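Local coordinates for protein phenyl-3-pyruvate decarboxylase (Azospirillum brasilense, PDB 2NXW) that catalyses the thiamine diphosphate-dependent decarboxylation of indole-3-pyruvate to indole-3-acetaldehyde and carbon dioxide, a step of auxin biosynthesis, at residues A163-A166 against R167-A171; L227-C230 against V231-R235; G543-S546 against D547-R551. All coordinates share one frame; numbering follows the deposited sequence.

Interaction 1: A163-A166 against R167-A171; sequences AEIA and RVLGA
Glu164 and Arg167, three residues apart on helix 161-175, lie side by side and point the same way, meeting as a bidentate salt bridge. The arginine grips side-on: its NH2 donates to Glu164 OE1 at 2.8 Å and its NE to Glu164 OE2 at 3.0 Å, and both N-H bonds are almost perfectly straight. The two partners are not coplanar. Each carboxylate oxygen sits within the guanidinium plane, whereas each nitrogen stands 37° out of the carboxylate plane, and the planes themselves differ by 36°. Bends in both chains bring the groups together: Glu164 folds at its second torsion, and Arg167 leaves the helix extended before turning at chi3 (68°), which swings NE back toward the preceding turn. One face of the guanidinium is packed by Val168 CG2, 3.5 Å above its plane and shifted toward the rim, while the glutamate occupies the edge.

A second pair, one full turn apart, is apolar. Ile165 and Leu169 also run alongside each other, with Ile165 CG2 3.7 Å from Leu169 CD1; both rest on helix 23-33. Leu169 CG lies 3.2 Å from Ile165 O, the same carbonyl that accepts from Leu169 N at 2.8 Å. Like bonds from Arg167 N, Val168 N and Gly170 N to the carbonyls of Ala163, Glu164 and Ala166 continue the alpha-helical pattern.

The helix is the crossover connection from strand 152-154 to the parallel strand 179-184 in a beta-alpha-beta unit, and Val168 reaches both strands. Arg167 NH2 also bonds Gln152 O. With two bonds to the carboxylate and one to that carbonyl, the guanidinium is held in both position and rotation, and its charge probably stabilises the ionised form of Glu164.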
loop_
_atom_site.group_PDB
_atom_site.type_symbol
_atom_site.label_atom_id
_atom_site.label_comp_id
_atom_site.label_asym_id
_atom_site.label_seq_id
_atom_site.Cartn_x
_atom_site.Cartn_y
_atom_site.Cartn_z
ATOM N N ALA A 163 15.940 24.499 15.863
ATOM C CA ALA A 163 14.509 24.262 15.991
ATOM C C ALA A 163 14.153 22.828 15.608
ATOM O O ALA A 163 13.265 22.217 16.204
ATOM C CB ALA A 163 13.740 25.240 15.115
ATOM N N GLU A 164 14.832 22.302 14.599
ATOM C CA GLU A 164 14.563 20.937 14.174
ATOM C C GLU A 164 14.993 19.949 15.241
ATOM O O GLU A 164 14.277 18.989 15.518
ATOM C CB GLU A 164 15.255 20.649 12.845
ATOM C CG GLU A 164 14.500 21.252 11.669
ATOM C CD GLU A 164 13.134 20.611 11.475
ATOM O OE1 GLU A 164 13.055 19.566 10.796
ATOM O OE2 GLU A 164 12.139 21.137 12.015
ATOM N N ILE A 165 16.151 20.176 15.849
ATOM C CA ILE A 165 16.606 19.290 16.919
ATOM C C ILE A 165 15.596 19.321 18.072
ATOM O O ILE A 165 15.181 18.281 18.584
ATOM C CB ILE A 165 17.995 19.718 17.434
ATOM C CG1 ILE A 165 19.039 19.437 16.358
ATOM C CG2 ILE A 165 18.350 18.978 18.723
ATOM C CD1 ILE A 165 20.393 20.040 16.655
ATOM N N ALA A 166 15.185 20.515 18.489
ATOM C CA ALA A 166 14.229 20.612 19.583
ATOM C C ALA A 166 12.919 19.918 19.222
ATOM O O ALA A 166 12.311 19.248 20.059
ATOM C CB ALA A 166 13.966 22.087 19.931
ATOM N N ARG A 167 12.483 20.067 17.974
ATOM C CA ARG A 167 11.239 19.439 17.548
ATOM C C ARG A 167 11.339 17.909 17.588
ATOM O O ARG A 167 10.466 17.228 18.128
ATOM C CB ARG A 167 10.867 19.872 16.125
ATOM C CG ARG A 167 9.639 19.145 15.565
ATOM C CD ARG A 167 9.324 19.542 14.124
ATOM N NE ARG A 167 10.322 19.096 13.152
ATOM C CZ ARG A 167 10.452 17.841 12.728
ATOM N NH1 ARG A 167 9.644 16.900 13.191
ATOM N NH2 ARG A 167 11.377 17.535 11.827
ATOM N N VAL A 168 12.412 17.384 17.019
ATOM C CA VAL A 168 12.593 15.941 16.970
ATOM C C VAL A 168 12.847 15.320 18.342
ATOM O O VAL A 168 12.243 14.289 18.669
ATOM C CB VAL A 168 13.713 15.585 15.982
ATOM C CG1 VAL A 168 14.007 14.083 16.019
ATOM C CG2 VAL A 168 13.278 15.980 14.569
ATOM N N LEU A 169 13.725 15.920 19.142
ATOM C CA LEU A 169 13.977 15.368 20.466
ATOM C C LEU A 169 12.719 15.512 21.309
ATOM O O LEU A 169 12.430 14.670 22.160
ATOM C CB LEU A 169 15.150 16.067 21.146
ATOM C CG LEU A 169 16.489 15.946 20.421
ATOM C CD1 LEU A 169 17.583 16.491 21.323
ATOM C CD2 LEU A 169 16.766 14.474 20.064
ATOM N N GLY A 170 11.962 16.582 21.060
ATOM C CA GLY A 170 10.735 16.805 21.797
ATOM C C GLY A 170 9.712 15.733 21.489
ATOM O O GLY A 170 8.953 15.326 22.368
ATOM N N ALA A 171 9.690 15.276 20.239
ATOM C CA ALA A 171 8.763 14.228 19.819
ATOM C C ALA A 171 9.144 12.903 20.497
ATOM O O ALA A 171 8.274 12.145 20.915
ATOM C CB ALA A 171 8.801 14.072 18.300
#

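Interaction 2: L227-C230 against V231-R235; sequences LMVC and VEVRR
The planar carbonyl group of Cys230 is approached by Val233 N from above, 41° out of its plane. The resulting hydrogen bond, Val233 N to Cys230 O, measures 3.0 Å and is clearly bent, with an N-H...O angle of 138°. Within the helical segment itself, Val231 CG2 lies over one face of the Arg235 guanidinium, 3.7 Å above the plane and offset toward the rim; the NE and NH2 of Arg235 bond the carbonyl oxygens of Lys110 and Glu109. This is the turn from a parallel strand into a helix, at the start of the crossover that leaves strand 225-229 and returns, by way of helix 239-249, as strand 253-255 in the central domain. The side chain of Val233 points back at the strand end, where Val229 and Val233 cross at about a right angle. Val229 chi1, at 176°, sets the CG1 methyl that meets Val233: it is 4.0 Å from Val233 CG1 and equally near Val233 CG2, so one methyl rests against the fork of the other valine. Val242 of helix 239-249 touches both valines. Glu232 turns its carboxylate elsewhere, OE2 forming a salt bridge with Lys110 NZ and accepting from Asp322 N.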
loop_
_atom_site.group_PDB
_atom_site.type_symbol
_atom_site.label_atom_id
_atom_site.label_comp_id
_atom_site.label_asym_id
_atom_site.label_seq_id
_atom_site.Cartn_x
_atom_site.Cartn_y
_atom_site.Cartn_z
ATOM N N LEU A 227 -7.254 -1.770 37.708
ATOM C CA LEU A 227 -6.329 -0.728 37.266
ATOM C C LEU A 227 -5.029 -1.428 36.863
ATOM O O LEU A 227 -4.419 -2.117 37.680
ATOM C CB LEU A 227 -6.025 0.284 38.384
ATOM C CG LEU A 227 -4.887 1.260 38.042
ATOM C CD1 LEU A 227 -5.352 2.186 36.924
ATOM C CD2 LEU A 227 -4.489 2.081 39.253
ATOM N N MET A 228 -4.633 -1.275 35.600
ATOM C CA MET A 228 -3.383 -1.860 35.109
ATOM C C MET A 228 -2.338 -0.755 34.961
ATOM O O MET A 228 -2.573 0.253 34.290
ATOM C CB MET A 228 -3.592 -2.547 33.758
ATOM C CG MET A 228 -4.514 -3.743 33.817
ATOM S SD MET A 228 -4.169 -4.918 32.479
ATOM C CE MET A 228 -2.770 -5.778 33.177
ATOM N N VAL A 229 -1.193 -0.940 35.612
ATOM C CA VAL A 229 -0.108 0.032 35.560
ATOM C C VAL A 229 0.857 -0.484 34.498
ATOM O O VAL A 229 1.400 -1.588 34.603
ATOM C CB VAL A 229 0.547 0.169 36.945
ATOM C CG1 VAL A 229 1.735 1.108 36.882
ATOM C CG2 VAL A 229 -0.498 0.700 37.928
ATOM N N CYS A 230 1.077 0.341 33.482
ATOM C CA CYS A 230 1.838 -0.079 32.318
ATOM C C CYS A 230 3.080 0.722 31.925
ATOM O O CYS A 230 3.515 1.611 32.659
ATOM C CB CYS A 230 0.838 -0.171 31.163
ATOM S SG CYS A 230 -0.807 -0.831 31.706
ATOM N N VAL A 231 3.620 0.420 30.743
ATOM C CA VAL A 231 4.872 1.023 30.283
ATOM C C VAL A 231 5.001 2.543 30.334
ATOM O O VAL A 231 6.020 3.052 30.792
ATOM C CB VAL A 231 5.261 0.497 28.853
ATOM C CG1 VAL A 231 4.403 1.130 27.788
ATOM C CG2 VAL A 231 6.732 0.754 28.587
ATOM N N GLU A 232 3.989 3.282 29.893
ATOM C CA GLU A 232 4.111 4.738 29.931
ATOM C C GLU A 232 4.288 5.308 31.340
ATOM O O GLU A 232 4.880 6.373 31.513
ATOM C CB GLU A 232 2.914 5.405 29.253
ATOM C CG GLU A 232 2.859 5.199 27.743
ATOM C CD GLU A 232 1.804 6.069 27.088
ATOM O OE1 GLU A 232 0.787 6.349 27.752
ATOM O OE2 GLU A 232 1.989 6.464 25.915
ATOM N N VAL A 233 3.784 4.606 32.350
ATOM C CA VAL A 233 3.928 5.079 33.722
ATOM C C VAL A 233 5.414 5.087 34.069
ATOM O O VAL A 233 5.910 6.021 34.700
ATOM C CB VAL A 233 3.165 4.176 34.706
ATOM C CG1 VAL A 233 3.476 4.591 36.160
ATOM C CG2 VAL A 233 1.654 4.290 34.445
ATOM N N ARG A 234 6.128 4.051 33.647
ATOM C CA ARG A 234 7.562 4.003 33.911
ATOM C C ARG A 234 8.310 5.002 33.030
ATOM O O ARG A 234 9.143 5.770 33.515
ATOM C CB ARG A 234 8.123 2.603 33.648
ATOM C CG ARG A 234 9.592 2.492 34.036
ATOM C CD ARG A 234 10.266 1.298 33.402
ATOM N NE ARG A 234 9.568 0.049 33.677
ATOM C CZ ARG A 234 9.415 -0.481 34.885
ATOM N NH1 ARG A 234 9.913 0.130 35.950
ATOM N NH2 ARG A 234 8.767 -1.628 35.020
ATOM N N ARG A 235 8.009 5.006 31.734
ATOM C CA ARG A 235 8.718 5.899 30.816
ATOM C C ARG A 235 8.618 7.371 31.200
ATOM O O ARG A 235 9.608 8.107 31.112
ATOM C CB ARG A 235 8.202 5.711 29.387
ATOM C CG ARG A 235 8.417 4.307 28.809
ATOM C CD ARG A 235 9.892 3.940 28.638
ATOM N NE ARG A 235 10.013 2.664 27.929
ATOM C CZ ARG A 235 10.433 1.521 28.466
ATOM N NH1 ARG A 235 10.800 1.464 29.743
ATOM N NH2 ARG A 235 10.456 0.420 27.729
#

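Interaction 3: G543-S546 against D547-R551; sequences GVLS and DTLAR
A serine N-cap starts helix 547-558: Ser546 OG accepts from Leu549 N at 3.0 Å, closing the first turn with a fairly straight bond (158°). With chi1 at 66° the hydroxyl lies between the backbone N and the carbonyl carbon, a placement that turns OG toward the N-H of Leu549 in the first turn and brings it 3.3 Å from Leu549 CB. The hydroxyl is also hydrogen-bonded to Asp402 OD1, so the cap is itself held by a second residue. Ser546 O accepts from Ala550 N at 3.0 Å, the first regular bond of the helix. Ahead of the cap, Leu545 is directed toward the helix and slants across Leu549, CD2 to CD2 3.9 Å. A water bridges the turn, donating to Leu545 O at 2.7 Å and to Asp547 OD1 at 2.8 Å.

Leu549 comes within about 6 Å of bound thiamine diphosphate, and the Leu545 side chain lies about 6 Å from that of the magnesium ligand Asn476, so the contact borders the cofactor site. It follows strand 534-539, and three helices adjoin it: 376-388 beside Ser546 and Asp547, 402-407 against Ser546, Thr548 and Leu549, and 480-485 against Leu545.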
loop_
_atom_site.group_PDB
_atom_site.type_symbol
_atom_site.label_atom_id
_atom_site.label_comp_id
_atom_site.label_asym_id
_atom_site.label_seq_id
_atom_site.Cartn_x
_atom_site.Cartn_y
_atom_site.Cartn_z
ATOM N N GLY A 543 14.187 -30.282 25.727
ATOM C CA GLY A 543 12.942 -30.764 26.306
ATOM C C GLY A 543 12.710 -30.334 27.748
ATOM O O GLY A 543 11.653 -30.612 28.317
ATOM N N VAL A 544 13.687 -29.656 28.345
ATOM C CA VAL A 544 13.574 -29.207 29.732
ATOM C C VAL A 544 13.316 -27.711 29.702
ATOM O O VAL A 544 14.155 -26.937 29.244
ATOM C CB VAL A 544 14.866 -29.536 30.499
ATOM C CG1 VAL A 544 14.724 -29.160 31.971
ATOM C CG2 VAL A 544 15.156 -31.044 30.368
ATOM N N LEU A 545 12.144 -27.322 30.189
ATOM C CA LEU A 545 11.695 -25.932 30.152
ATOM C C LEU A 545 11.431 -25.312 31.509
ATOM O O LEU A 545 11.208 -26.007 32.495
ATOM C CB LEU A 545 10.385 -25.858 29.357
ATOM C CG LEU A 545 10.319 -26.679 28.074
ATOM C CD1 LEU A 545 8.924 -26.591 27.472
ATOM C CD2 LEU A 545 11.363 -26.170 27.092
ATOM N N SER A 546 11.433 -23.985 31.541
ATOM C CA SER A 546 11.100 -23.264 32.763
ATOM C C SER A 546 9.613 -23.528 33.030
ATOM O O SER A 546 8.876 -23.901 32.117
ATOM C CB SER A 546 11.297 -21.757 32.574
ATOM O OG SER A 546 10.375 -21.230 31.631
ATOM N N ASP A 547 9.163 -23.327 34.262
ATOM C CA ASP A 547 7.744 -23.553 34.553
ATOM C C ASP A 547 6.851 -22.587 33.761
ATOM O O ASP A 547 5.757 -22.952 33.301
ATOM C CB ASP A 547 7.462 -23.387 36.047
ATOM C CG ASP A 547 8.094 -24.480 36.899
ATOM O OD1 ASP A 547 8.601 -25.485 36.356
ATOM O OD2 ASP A 547 8.067 -24.332 38.136
ATOM N N THR A 548 7.303 -21.348 33.596
ATOM C CA THR A 548 6.499 -20.378 32.870
ATOM C C THR A 548 6.386 -20.736 31.386
ATOM O O THR A 548 5.312 -20.594 30.793
ATOM C CB THR A 548 7.077 -18.955 33.060
ATOM O OG1 THR A 548 7.161 -18.680 34.465
ATOM C CG2 THR A 548 6.196 -17.912 32.392
ATOM N N LEU A 549 7.472 -21.213 30.776
ATOM C CA LEU A 549 7.380 -21.585 29.371
ATOM C C LEU A 549 6.503 -22.828 29.256
ATOM O O LEU A 549 5.721 -22.941 28.320
ATOM C CB LEU A 549 8.768 -21.846 28.765
ATOM C CG LEU A 549 8.751 -22.295 27.292
ATOM C CD1 LEU A 549 7.996 -21.280 26.429
ATOM C CD2 LEU A 549 10.180 -22.459 26.798
ATOM N N ALA A 550 6.597 -23.739 30.220
ATOM C CA ALA A 550 5.760 -24.936 30.166
ATOM C C ALA A 550 4.279 -24.542 30.232
ATOM O O ALA A 550 3.450 -25.111 29.516
ATOM C CB ALA A 550 6.110 -25.878 31.297
ATOM N N ARG A 551 3.940 -23.562 31.065
ATOM C CA ARG A 551 2.544 -23.132 31.155
ATOM C C ARG A 551 2.106 -22.452 29.859
ATOM O O ARG A 551 0.959 -22.591 29.425
ATOM C CB ARG A 551 2.338 -22.169 32.328
ATOM C CG ARG A 551 2.448 -22.819 33.694
ATOM C CD ARG A 551 1.809 -21.944 34.770
ATOM N NE ARG A 551 2.450 -20.636 34.887
ATOM C CZ ARG A 551 3.594 -20.401 35.528
ATOM N NH1 ARG A 551 4.252 -21.383 36.132
ATOM N NH2 ARG A 551 4.082 -19.169 35.561
HETATM O O HOH W 1 9.096 -26.907 33.995
#

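In the fold
All three are local contacts, but they belong to different stages of a helix. Interaction 1 lies within one, interaction 2 where a strand turns into one, and interaction 3 at a capped start. Interactions 1 and 2 are mostly buried and far from the annotated sites; interaction 3 is partly buried and borders the cofactor. They share no secondary-structure element: each adjoins a different one of the chain's three sheets, interaction 3 by following strand 534-539. Charge pairing across the contact is confined to interaction 1, interaction 2 combines valine packing with one bent backbone bond, and interaction 3 uses a hydroxyl and a bridging water. Centres of interactions 1 and 3 stand 45 Å apart, on opposite sides of the chain's centre.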